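Local coordinates for putative sugar ABC transport system, substrate-binding protein (Bordetella parapertussis, PDB 5IX8) that probably binds a sugar as the substrate-binding component of an ABC transporter, at residues A[107-121]-A[282-294]. Sequence-based numbering, arbitrary orientation. Where two conformers were deposited one is given.
With SO4 (sulfate ion), chain G.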
ATOM      1  N   ILE A 107      -1.712  -1.855  -4.776  1.00 10.97           N
ATOM      2  CA  ILE A 107      -2.670  -2.761  -4.137  1.00 12.29           C
ATOM      3  C   ILE A 107      -3.400  -3.563  -5.204  1.00 11.00           C
ATOM      4  O   ILE A 107      -3.535  -3.127  -6.355  1.00 12.11           O
ATOM      5  CB  ILE A 107      -3.687  -1.981  -3.284  1.00 15.24           C
ATOM      6  CG1 ILE A 107      -4.130  -0.712  -4.046  1.00 16.28           C
ATOM      7  CG2 ILE A 107      -3.046  -1.617  -1.927  1.00 15.78           C
ATOM      8  CD1 ILE A 107      -5.461  -0.173  -3.572  1.00 18.06           C
ATOM      9  N   PRO A 108      -3.882  -4.767  -4.843  1.00 10.59           N
ATOM     10  CA  PRO A 108      -4.533  -5.635  -5.837  1.00 12.07           C
ATOM     11  C   PRO A 108      -5.856  -5.061  -6.344  1.00 12.00           C
ATOM     12  O   PRO A 108      -6.593  -4.391  -5.612  1.00 12.01           O
ATOM     13  CB  PRO A 108      -4.814  -6.926  -5.061  1.00 12.93           C
ATOM     14  CG  PRO A 108      -4.017  -6.868  -3.841  1.00 12.21           C
ATOM     15  CD  PRO A 108      -3.771  -5.414  -3.524  1.00 10.85           C
ATOM     16  N   VAL A 109      -6.180  -5.364  -7.604  1.00 11.15           N
ATOM     17  CA  VAL A 109      -7.516  -5.101  -8.124  1.00 11.10           C
ATOM     18  C   VAL A 109      -8.057  -6.389  -8.750  1.00 10.98           C
ATOM     19  O   VAL A 109      -7.310  -7.206  -9.316  1.00 10.83           O
ATOM     20  CB  VAL A 109      -7.506  -3.905  -9.117  1.00 12.36           C
ATOM     21  CG1 VAL A 109      -6.643  -4.186 -10.325  1.00 12.79           C
ATOM     22  CG2 VAL A 109      -8.909  -3.489  -9.525  1.00 13.32           C
ATOM     23  N   ASN A 110      -9.376  -6.573  -8.647  1.00 11.25           N
ATOM     24  CA  ASN A 110     -10.025  -7.810  -9.081  1.00 12.59           C
ATOM     25  C   ASN A 110     -10.379  -7.742 -10.567  1.00 12.75           C
ATOM     26  O   ASN A 110     -11.547  -7.661 -10.962  1.00 14.98           O
ATOM     27  CB  ASN A 110     -11.263  -8.043  -8.234  1.00 14.23           C
ATOM     28  CG  ASN A 110     -11.770  -9.447  -8.329  1.00 15.21           C
ATOM     29  OD1 ASN A 110     -11.068 -10.359  -8.787  1.00 17.12           O
ATOM     30  ND2 ASN A 110     -13.013  -9.633  -7.918  1.00 17.91           N
ATOM     31  N   SER A 111      -9.353  -7.794 -11.405  1.00 12.16           N
ATOM     32  CA  SER A 111      -9.578  -7.835 -12.849  1.00 11.76           C
ATOM     33  C   SER A 111      -8.431  -8.579 -13.503  1.00 12.38           C
ATOM     34  O   SER A 111      -7.281  -8.150 -13.388  1.00 12.32           O
ATOM     35  CB  SER A 111      -9.691  -6.430 -13.446  1.00 13.20           C
ATOM     36  OG  SER A 111      -9.683  -6.484 -14.857  1.00 16.16           O
ATOM     37  N   ASP A 112      -8.740  -9.670 -14.216  1.00 12.22           N
ATOM     38  CA  ASP A 112      -7.673 -10.386 -14.918  1.00 13.36           C
ATOM     39  C   ASP A 112      -7.339  -9.782 -16.270  1.00 14.28           C
ATOM     40  O   ASP A 112      -6.568 -10.396 -17.030  1.00 15.37           O
ATOM     41  CB  ASP A 112      -8.015 -11.875 -15.066  1.00 14.65           C
ATOM     42  CG  ASP A 112      -9.271 -12.121 -15.892  1.00 18.22           C
ATOM     43  OD1 ASP A 112      -9.753 -11.226 -16.596  1.00 19.10           O
ATOM     44  OD2 ASP A 112      -9.774 -13.260 -15.851  1.00 21.05           O
ATOM     45  N   LYS A 113      -7.900  -8.605 -16.579  1.00 13.39           N
ATOM     46  CA  LYS A 113      -7.586  -7.880 -17.808  1.00 12.67           C
ATOM     47  C   LYS A 113      -6.535  -6.781 -17.601  1.00 12.23           C
ATOM     48  O   LYS A 113      -6.153  -6.114 -18.559  1.00 12.67           O
ATOM     49  CB  LYS A 113      -8.872  -7.309 -18.408  1.00 15.10           C
ATOM     50  CG  LYS A 113      -9.800  -8.429 -18.907  1.00 18.77           C
ATOM     51  CD  LYS A 113     -11.137  -7.893 -19.359  1.00 22.64           C
ATOM     52  CE  LYS A 113     -12.147  -9.024 -19.675  1.00 25.98           C
ATOM     53  NZ  LYS A 113     -12.474  -9.895 -18.472  1.00 28.18           N
ATOM     54  N   ILE A 114      -6.083  -6.576 -16.362  1.00 10.82           N
ATOM     55  CA  ILE A 114      -4.920  -5.745 -16.071  1.00 11.36           C
ATOM     56  C   ILE A 114      -3.719  -6.270 -16.832  1.00 11.91           C
ATOM     57  O   ILE A 114      -3.510  -7.490 -16.934  1.00 14.13           O
ATOM     58  CB  ILE A 114      -4.672  -5.759 -14.549  1.00 10.95           C
ATOM     59  CG1 ILE A 114      -5.821  -5.079 -13.793  1.00 12.20           C
ATOM     60  CG2 ILE A 114      -3.292  -5.179 -14.172  1.00 11.29           C
ATOM     61  CD1 ILE A 114      -5.860  -3.525 -13.928  1.00 13.80           C
ATOM     62  N   ALA A 115      -2.929  -5.351 -17.405  1.00 10.83           N
ATOM     63  CA  ALA A 115      -1.751  -5.766 -18.175  1.00 11.86           C
ATOM     64  C   ALA A 115      -0.657  -6.303 -17.262  1.00 13.01           C
ATOM     65  O   ALA A 115      -0.148  -7.418 -17.472  1.00 14.26           O
ATOM     66  CB  ALA A 115      -1.233  -4.601 -19.025  1.00 12.77           C
ATOM     67  N   PHE A 116      -0.302  -5.532 -16.224  1.00 12.04           N
ATOM     68  CA  PHE A 116       0.615  -5.994 -15.186  1.00 11.75           C
ATOM     69  C   PHE A 116       0.461  -5.065 -13.996  1.00 11.96           C
ATOM     70  O   PHE A 116      -0.199  -4.026 -14.070  1.00 11.73           O
ATOM     71  CB  PHE A 116       2.093  -6.038 -15.647  1.00 12.60           C
ATOM     72  CG  PHE A 116       2.665  -4.684 -15.988  1.00 12.44           C
ATOM     73  CD1 PHE A 116       2.530  -4.162 -17.271  1.00 12.35           C
ATOM     74  CD2 PHE A 116       3.286  -3.911 -15.016  1.00 12.94           C
ATOM     75  CE1 PHE A 116       3.049  -2.891 -17.581  1.00 12.73           C
ATOM     76  CE2 PHE A 116       3.834  -2.676 -15.328  1.00 13.24           C
ATOM     77  CZ  PHE A 116       3.697  -2.150 -16.599  1.00 12.73           C
ATOM     78  N   GLY A 117       1.082  -5.456 -12.888  1.00 10.69           N
ATOM     79  CA  GLY A 117       1.045  -4.660 -11.685  1.00  9.70           C
ATOM     80  C   GLY A 117       2.417  -4.528 -11.050  1.00 10.64           C
ATOM     81  O   GLY A 117       3.337  -5.302 -11.319  1.00 12.28           O
ATOM     82  N   VAL A 118       2.543  -3.509 -10.203  1.00 11.15           N
ATOM     83  CA  VAL A 118       3.718  -3.337  -9.358  1.00 10.84           C
ATOM     84  C   VAL A 118       3.174  -3.061  -7.979  1.00 11.23           C
ATOM     85  O   VAL A 118       2.490  -2.048  -7.781  1.00 12.10           O
ATOM     86  CB  VAL A 118       4.624  -2.176  -9.813  1.00 10.92           C
ATOM     87  CG1 VAL A 118       5.760  -2.012  -8.827  1.00 12.64           C
ATOM     88  CG2 VAL A 118       5.181  -2.404 -11.237  1.00 11.04           C
ATOM     89  N   LEU A 119       3.440  -3.963  -7.035  1.00 10.65           N
ATOM     90  CA  LEU A 119       2.860  -3.773  -5.699  1.00 10.82           C
ATOM     91  C   LEU A 119       3.738  -4.496  -4.689  1.00 11.79           C
ATOM     92  O   LEU A 119       4.962  -4.457  -4.817  1.00 13.17           O
ATOM     93  CB  LEU A 119       1.386  -4.220  -5.678  1.00 12.89           C
ATOM     94  CG  LEU A 119       0.983  -5.646  -6.107  1.00 14.23           C
ATOM     95  CD1 LEU A 119      -0.358  -5.983  -5.441  1.00 14.38           C
ATOM     96  CD2 LEU A 119       0.829  -5.803  -7.612  1.00 15.75           C
ATOM     97  N   GLN A 120       3.135  -5.020  -3.623  0.54 13.21           N
ATOM     98  CA  GLN A 120       3.825  -5.875  -2.665  0.54 13.38           C
ATOM     99  C   GLN A 120       2.889  -6.999  -2.270  0.54 13.20           C
ATOM    100  O   GLN A 120       1.691  -6.964  -2.566  0.54 13.98           O
ATOM    101  CB  GLN A 120       4.273  -5.126  -1.404  0.54 14.42           C
ATOM    102  CG  GLN A 120       5.499  -4.255  -1.571  0.54 14.35           C
ATOM    103  CD  GLN A 120       5.952  -3.639  -0.253  0.54 13.66           C
ATOM    104  OE1 GLN A 120       5.153  -3.098   0.485  0.54 15.12           O
ATOM    105  NE2 GLN A 120       7.226  -3.744   0.046  0.54 10.71           N
ATOM    106  N   ASP A 121       3.445  -7.989  -1.572  1.00 12.20           N
ATOM    107  CA  ASP A 121       2.696  -9.171  -1.152  1.00 11.97           C
ATOM    108  C   ASP A 121       2.004  -8.847   0.170  1.00 12.74           C
ATOM    109  O   ASP A 121       2.636  -8.846   1.226  1.00 13.46           O
ATOM    110  CB  ASP A 121       3.659 -10.348  -1.001  1.00 14.80           C
ATOM    111  CG  ASP A 121       2.973 -11.647  -0.703  1.00 18.85           C
ATOM    112  OD1 ASP A 121       1.871 -11.640  -0.112  1.00 19.99           O
ATOM    113  OD2 ASP A 121       3.552 -12.700  -1.068  1.00 22.17           O
ATOM    114  N   ARG A 282      -4.331 -15.890  -6.811  1.00  9.73           N
ATOM    115  CA  ARG A 282      -5.776 -15.797  -6.587  1.00  9.08           C
ATOM    116  C   ARG A 282      -6.222 -14.355  -6.411  1.00 10.25           C
ATOM    117  O   ARG A 282      -7.213 -13.924  -7.027  1.00 12.00           O
ATOM    118  CB  ARG A 282      -6.192 -16.629  -5.378  1.00 10.95           C
ATOM    119  CG  ARG A 282      -7.690 -16.573  -5.112  1.00 15.54           C
ATOM    120  CD  ARG A 282      -8.085 -17.419  -3.904  1.00 19.71           C
ATOM    121  NE  ARG A 282      -9.548 -17.551  -3.878  1.00 23.13           N
ATOM    122  CZ  ARG A 282     -10.371 -16.646  -3.348  1.00 25.33           C
ATOM    123  NH1 ARG A 282      -9.872 -15.581  -2.718  1.00 25.47           N
ATOM    124  NH2 ARG A 282     -11.693 -16.812  -3.429  1.00 27.45           N
ATOM    125  N   SER A 283      -5.523 -13.593  -5.552  1.00 10.59           N
ATOM    126  CA  SER A 283      -5.921 -12.217  -5.261  1.00 10.40           C
ATOM    127  C   SER A 283      -5.377 -11.206  -6.252  1.00 11.28           C
ATOM    128  O   SER A 283      -5.901 -10.080  -6.315  1.00 13.19           O
ATOM    129  CB  SER A 283      -5.456 -11.809  -3.862  1.00 12.80           C
ATOM    130  OG  SER A 283      -6.159 -12.572  -2.890  1.00 15.26           O
ATOM    131  N   VAL A 284      -4.313 -11.559  -6.978  1.00 10.08           N
ATOM    132  CA  VAL A 284      -3.660 -10.618  -7.889  1.00 10.10           C
ATOM    133  C   VAL A 284      -3.660 -11.268  -9.267  1.00 10.29           C
ATOM    134  O   VAL A 284      -2.662 -11.885  -9.661  1.00 10.41           O
ATOM    135  CB  VAL A 284      -2.248 -10.251  -7.412  1.00 10.68           C
ATOM    136  CG1 VAL A 284      -1.689  -9.128  -8.270  1.00 12.67           C
ATOM    137  CG2 VAL A 284      -2.313  -9.790  -5.955  1.00 11.28           C
ATOM    138  N   PRO A 285      -4.753 -11.198 -10.025  1.00 10.91           N
ATOM    139  CA  PRO A 285      -4.919 -12.084 -11.188  1.00 10.94           C
ATOM    140  C   PRO A 285      -4.270 -11.561 -12.455  1.00 11.40           C
ATOM    141  O   PRO A 285      -4.882 -11.547 -13.525  1.00 12.26           O
ATOM    142  CB  PRO A 285      -6.442 -12.175 -11.331  1.00 10.95           C
ATOM    143  CG  PRO A 285      -6.905 -10.782 -10.855  1.00 12.37           C
ATOM    144  CD  PRO A 285      -5.982 -10.450  -9.695  1.00 11.71           C
ATOM    145  N   TYR A 286      -3.004 -11.175 -12.353  1.00 10.49           N
ATOM    146  CA  TYR A 286      -2.242 -10.643 -13.477  1.00 10.12           C
ATOM    147  C   TYR A 286      -0.767 -10.714 -13.124  1.00 10.58           C
ATOM    148  O   TYR A 286      -0.409 -10.823 -11.946  1.00 11.75           O
ATOM    149  CB  TYR A 286      -2.659  -9.179 -13.803  1.00  9.36           C
ATOM    150  CG  TYR A 286      -2.904  -8.327 -12.578  1.00 10.09           C
ATOM    151  CD1 TYR A 286      -1.850  -7.651 -11.935  1.00 11.37           C
ATOM    152  CD2 TYR A 286      -4.200  -8.180 -12.058  1.00  9.56           C
ATOM    153  CE1 TYR A 286      -2.092  -6.869 -10.801  1.00 10.81           C
ATOM    154  CE2 TYR A 286      -4.441  -7.400 -10.919  1.00 11.20           C
ATOM    155  CZ  TYR A 286      -3.396  -6.738 -10.305  1.00 11.27           C
ATOM    156  OH  TYR A 286      -3.658  -5.975  -9.168  1.00 11.26           O
ATOM    157  N   PRO A 287       0.110 -10.676 -14.120  1.00 10.24           N
ATOM    158  CA  PRO A 287       1.553 -10.650 -13.832  1.00 10.49           C
ATOM    159  C   PRO A 287       1.901  -9.413 -13.030  1.00 10.18           C
ATOM    160  O   PRO A 287       1.367  -8.339 -13.283  1.00 10.94           O
ATOM    161  CB  PRO A 287       2.185 -10.582 -15.222  1.00 11.38           C
ATOM    162  CG  PRO A 287       1.106 -11.084 -16.149  1.00 12.95           C
ATOM    163  CD  PRO A 287      -0.168 -10.591 -15.568  1.00 11.58           C
ATOM    164  N   HIS A 288       2.786  -9.565 -12.039  1.00 10.71           N
ATOM    165  CA  HIS A 288       3.011  -8.423 -11.166  1.00 10.37           C
ATOM    166  C   HIS A 288       4.356  -8.561 -10.481  1.00 10.99           C
ATOM    167  O   HIS A 288       4.812  -9.679 -10.199  1.00 11.80           O
ATOM    168  CB  HIS A 288       1.899  -8.290 -10.114  1.00 10.89           C
ATOM    169  CG  HIS A 288       1.753  -9.472  -9.221  1.00 10.57           C
ATOM    170  ND1 HIS A 288       1.129 -10.639  -9.624  1.00 11.09           N
ATOM    171  CD2 HIS A 288       2.119  -9.663  -7.925  1.00 12.02           C
ATOM    172  CE1 HIS A 288       1.142 -11.507  -8.621  1.00 13.25           C
ATOM    173  NE2 HIS A 288       1.748 -10.948  -7.585  1.00 13.58           N
ATOM    174  N   PHE A 289       4.993  -7.414 -10.229  1.00 11.06           N
ATOM    175  CA  PHE A 289       6.223  -7.381  -9.448  1.00 10.54           C
ATOM    176  C   PHE A 289       5.871  -7.044  -8.019  1.00 12.01           C
ATOM    177  O   PHE A 289       5.119  -6.092  -7.776  1.00 13.63           O
ATOM    178  CB  PHE A 289       7.215  -6.339  -9.978  1.00 10.92           C
ATOM    179  CG  PHE A 289       8.512  -6.305  -9.206  1.00 11.61           C
ATOM    180  CD1 PHE A 289       9.457  -7.315  -9.372  1.00 11.97           C
ATOM    181  CD2 PHE A 289       8.776  -5.274  -8.299  1.00 11.94           C
ATOM    182  CE1 PHE A 289      10.643  -7.300  -8.650  1.00 11.98           C
ATOM    183  CE2 PHE A 289       9.952  -5.256  -7.555  1.00 12.74           C
ATOM    184  CZ  PHE A 289      10.893  -6.273  -7.734  1.00 12.38           C
ATOM    185  N   ASN A 290       6.436  -7.793  -7.079  1.00 12.35           N
ATOM    186  CA  ASN A 290       6.269  -7.492  -5.659  1.00 12.18           C
ATOM    187  C   ASN A 290       7.573  -6.930  -5.134  1.00 12.26           C
ATOM    188  O   ASN A 290       8.582  -7.636  -5.149  1.00 14.61           O
ATOM    189  CB  ASN A 290       5.916  -8.746  -4.856  1.00 14.59           C
ATOM    190  CG  ASN A 290       4.453  -9.193  -5.038  1.00 16.27           C
ATOM    191  OD1 ASN A 290       3.550  -8.382  -5.087  1.00 15.34           O
ATOM    192  ND2 ASN A 290       4.236 -10.499  -5.141  1.00 20.83           N
ATOM    193  N   VAL A 291       7.553  -5.691  -4.644  1.00 12.46           N
ATOM    194  CA  VAL A 291       8.763  -5.118  -4.044  1.00 12.65           C
ATOM    195  C   VAL A 291       9.062  -5.860  -2.748  1.00 13.95           C
ATOM    196  O   VAL A 291       8.152  -6.067  -1.941  1.00 14.91           O
ATOM    197  CB  VAL A 291       8.590  -3.624  -3.781  1.00 13.19           C
ATOM    198  CG1 VAL A 291       9.869  -3.077  -3.129  1.00 15.33           C
ATOM    199  CG2 VAL A 291       8.268  -2.845  -5.081  1.00 14.46           C
ATOM    200  N   PRO A 292      10.299  -6.266  -2.492  1.00 16.81           N
ATOM    201  CA  PRO A 292      10.569  -7.011  -1.256  1.00 18.31           C
ATOM    202  C   PRO A 292      10.212  -6.200  -0.019  1.00 18.86           C
ATOM    203  O   PRO A 292      10.268  -4.966  -0.009  1.00 20.05           O
ATOM    204  CB  PRO A 292      12.074  -7.300  -1.334  1.00 19.17           C
ATOM    205  CG  PRO A 292      12.348  -7.386  -2.802  1.00 20.11           C
ATOM    206  CD  PRO A 292      11.394  -6.406  -3.474  1.00 18.36           C
ATOM    207  N   ILE A 293       9.800  -6.913   1.024  1.00 18.36           N
ATOM    208  CA  ILE A 293       9.270  -6.308   2.241  1.00 19.01           C
ATOM    209  C   ILE A 293      10.383  -6.175   3.266  1.00 19.69           C
ATOM    210  O   ILE A 293      11.156  -7.120   3.481  1.00 20.88           O
ATOM    211  CB  ILE A 293       8.120  -7.147   2.804  1.00 19.83           C
ATOM    212  CG1 ILE A 293       6.954  -7.101   1.820  1.00 20.66           C
ATOM    213  CG2 ILE A 293       7.706  -6.624   4.187  1.00 19.48           C
ATOM    214  CD1 ILE A 293       6.043  -8.265   1.967  1.00 21.83           C
ATOM    215  N   THR A 294      10.466  -5.008   3.891  1.00 19.33           N
ATOM    216  CA  THR A 294      11.317  -4.761   5.047  1.00 20.14           C
ATOM    217  C   THR A 294      10.459  -4.179   6.165  1.00 19.32           C
ATOM    218  O   THR A 294       9.415  -3.566   5.922  1.00 21.73           O
ATOM    219  CB  THR A 294      12.484  -3.800   4.716  1.00 23.26           C
ATOM    220  OG1 THR A 294      11.957  -2.561   4.261  1.00 26.07           O
ATOM    221  CG2 THR A 294      13.318  -4.339   3.612  1.00 23.26           C
TER
HETATM  222  S   SO4 G 505      -2.391 -18.257  -4.279  0.51 17.38           S
HETATM  223  O1  SO4 G 505      -2.616 -19.641  -3.838  0.51 17.44           O
HETATM  224  O2  SO4 G 505      -0.954 -17.947  -4.289  0.51 17.64           O
HETATM  225  O3  SO4 G 505      -3.105 -17.390  -3.338  0.51 17.29           O
HETATM  226  O4  SO4 G 505      -2.932 -18.050  -5.616  0.51 15.36           O
HETATM  227  O   HOH W   1      -4.198 -12.038 -16.105  1.00 43.80           O
HETATM  228  O   HOH W   2       8.730  -3.029   2.213  1.00 23.58           O
HETATM  229  O   HOH W   3       6.392  -8.074  -1.583  1.00 16.57           O
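The ring of Tyr286 is inserted into the loop that carries Val109, Ser111 and Ile114, touching it over a face, at an edge and through its hydroxyl. Ile114 CG2 sits 3.6 Å from the ring centroid and 14° off the normal, a CH-pi contact, and it is the branch anti to the backbone N, while Ile114 CB packs against Tyr286 CD2. At the ring edge, near its plane, lie the carbonyl oxygens of Ser111 and Val109. Tyr286 OH accepts from Val109 N at 3.0 Å and is also hydrogen-bonded to Ser104, so two partners fix the buried phenol end. Beside the ring, the Pro285 pyrrolidine rests on the same loop, its CD 3.5 Å from Val109 O.

From here the chains run on as neighbouring parallel strands, 116-119 and 288-290, their axes 11° apart. Gly117 N donates to Pro287 O, Phe289 N to Gly117 O and Leu119 N to Phe289 O (2.8 Å and nearly straight); Val291 N to Leu119 O continues the pattern. Strand 288-290 thereby forms the outer edge of the parallel sheet of one lobe, within the two-lobed periplasmic binding protein fold, although 160 residues intervene between the two segments. On the sheet side bearing Leu119 and His288, Leu119 CD2 meets His288 CB at 3.7 Å.

Further along the chain, in the conformer described, Gln120 extends beyond CG to bring NE2 to Val291 O at 3.2 Å; this donor stands 59° out of the carbonyl plane, and its second bond, to Pro292 O, is weak. In the same conformer a water accepting from NE2 and from Thr294 N carries the link onward.

In the second shell, His288 ND1 donates to Tyr286 O, with the acceptor near the imidazole plane, tying the tyrosine backbone to the strand. Helix 254-270 packs on the other sheet side, where Leu260 and Tyr264 touch Phe289 and Ile261 touches Val118.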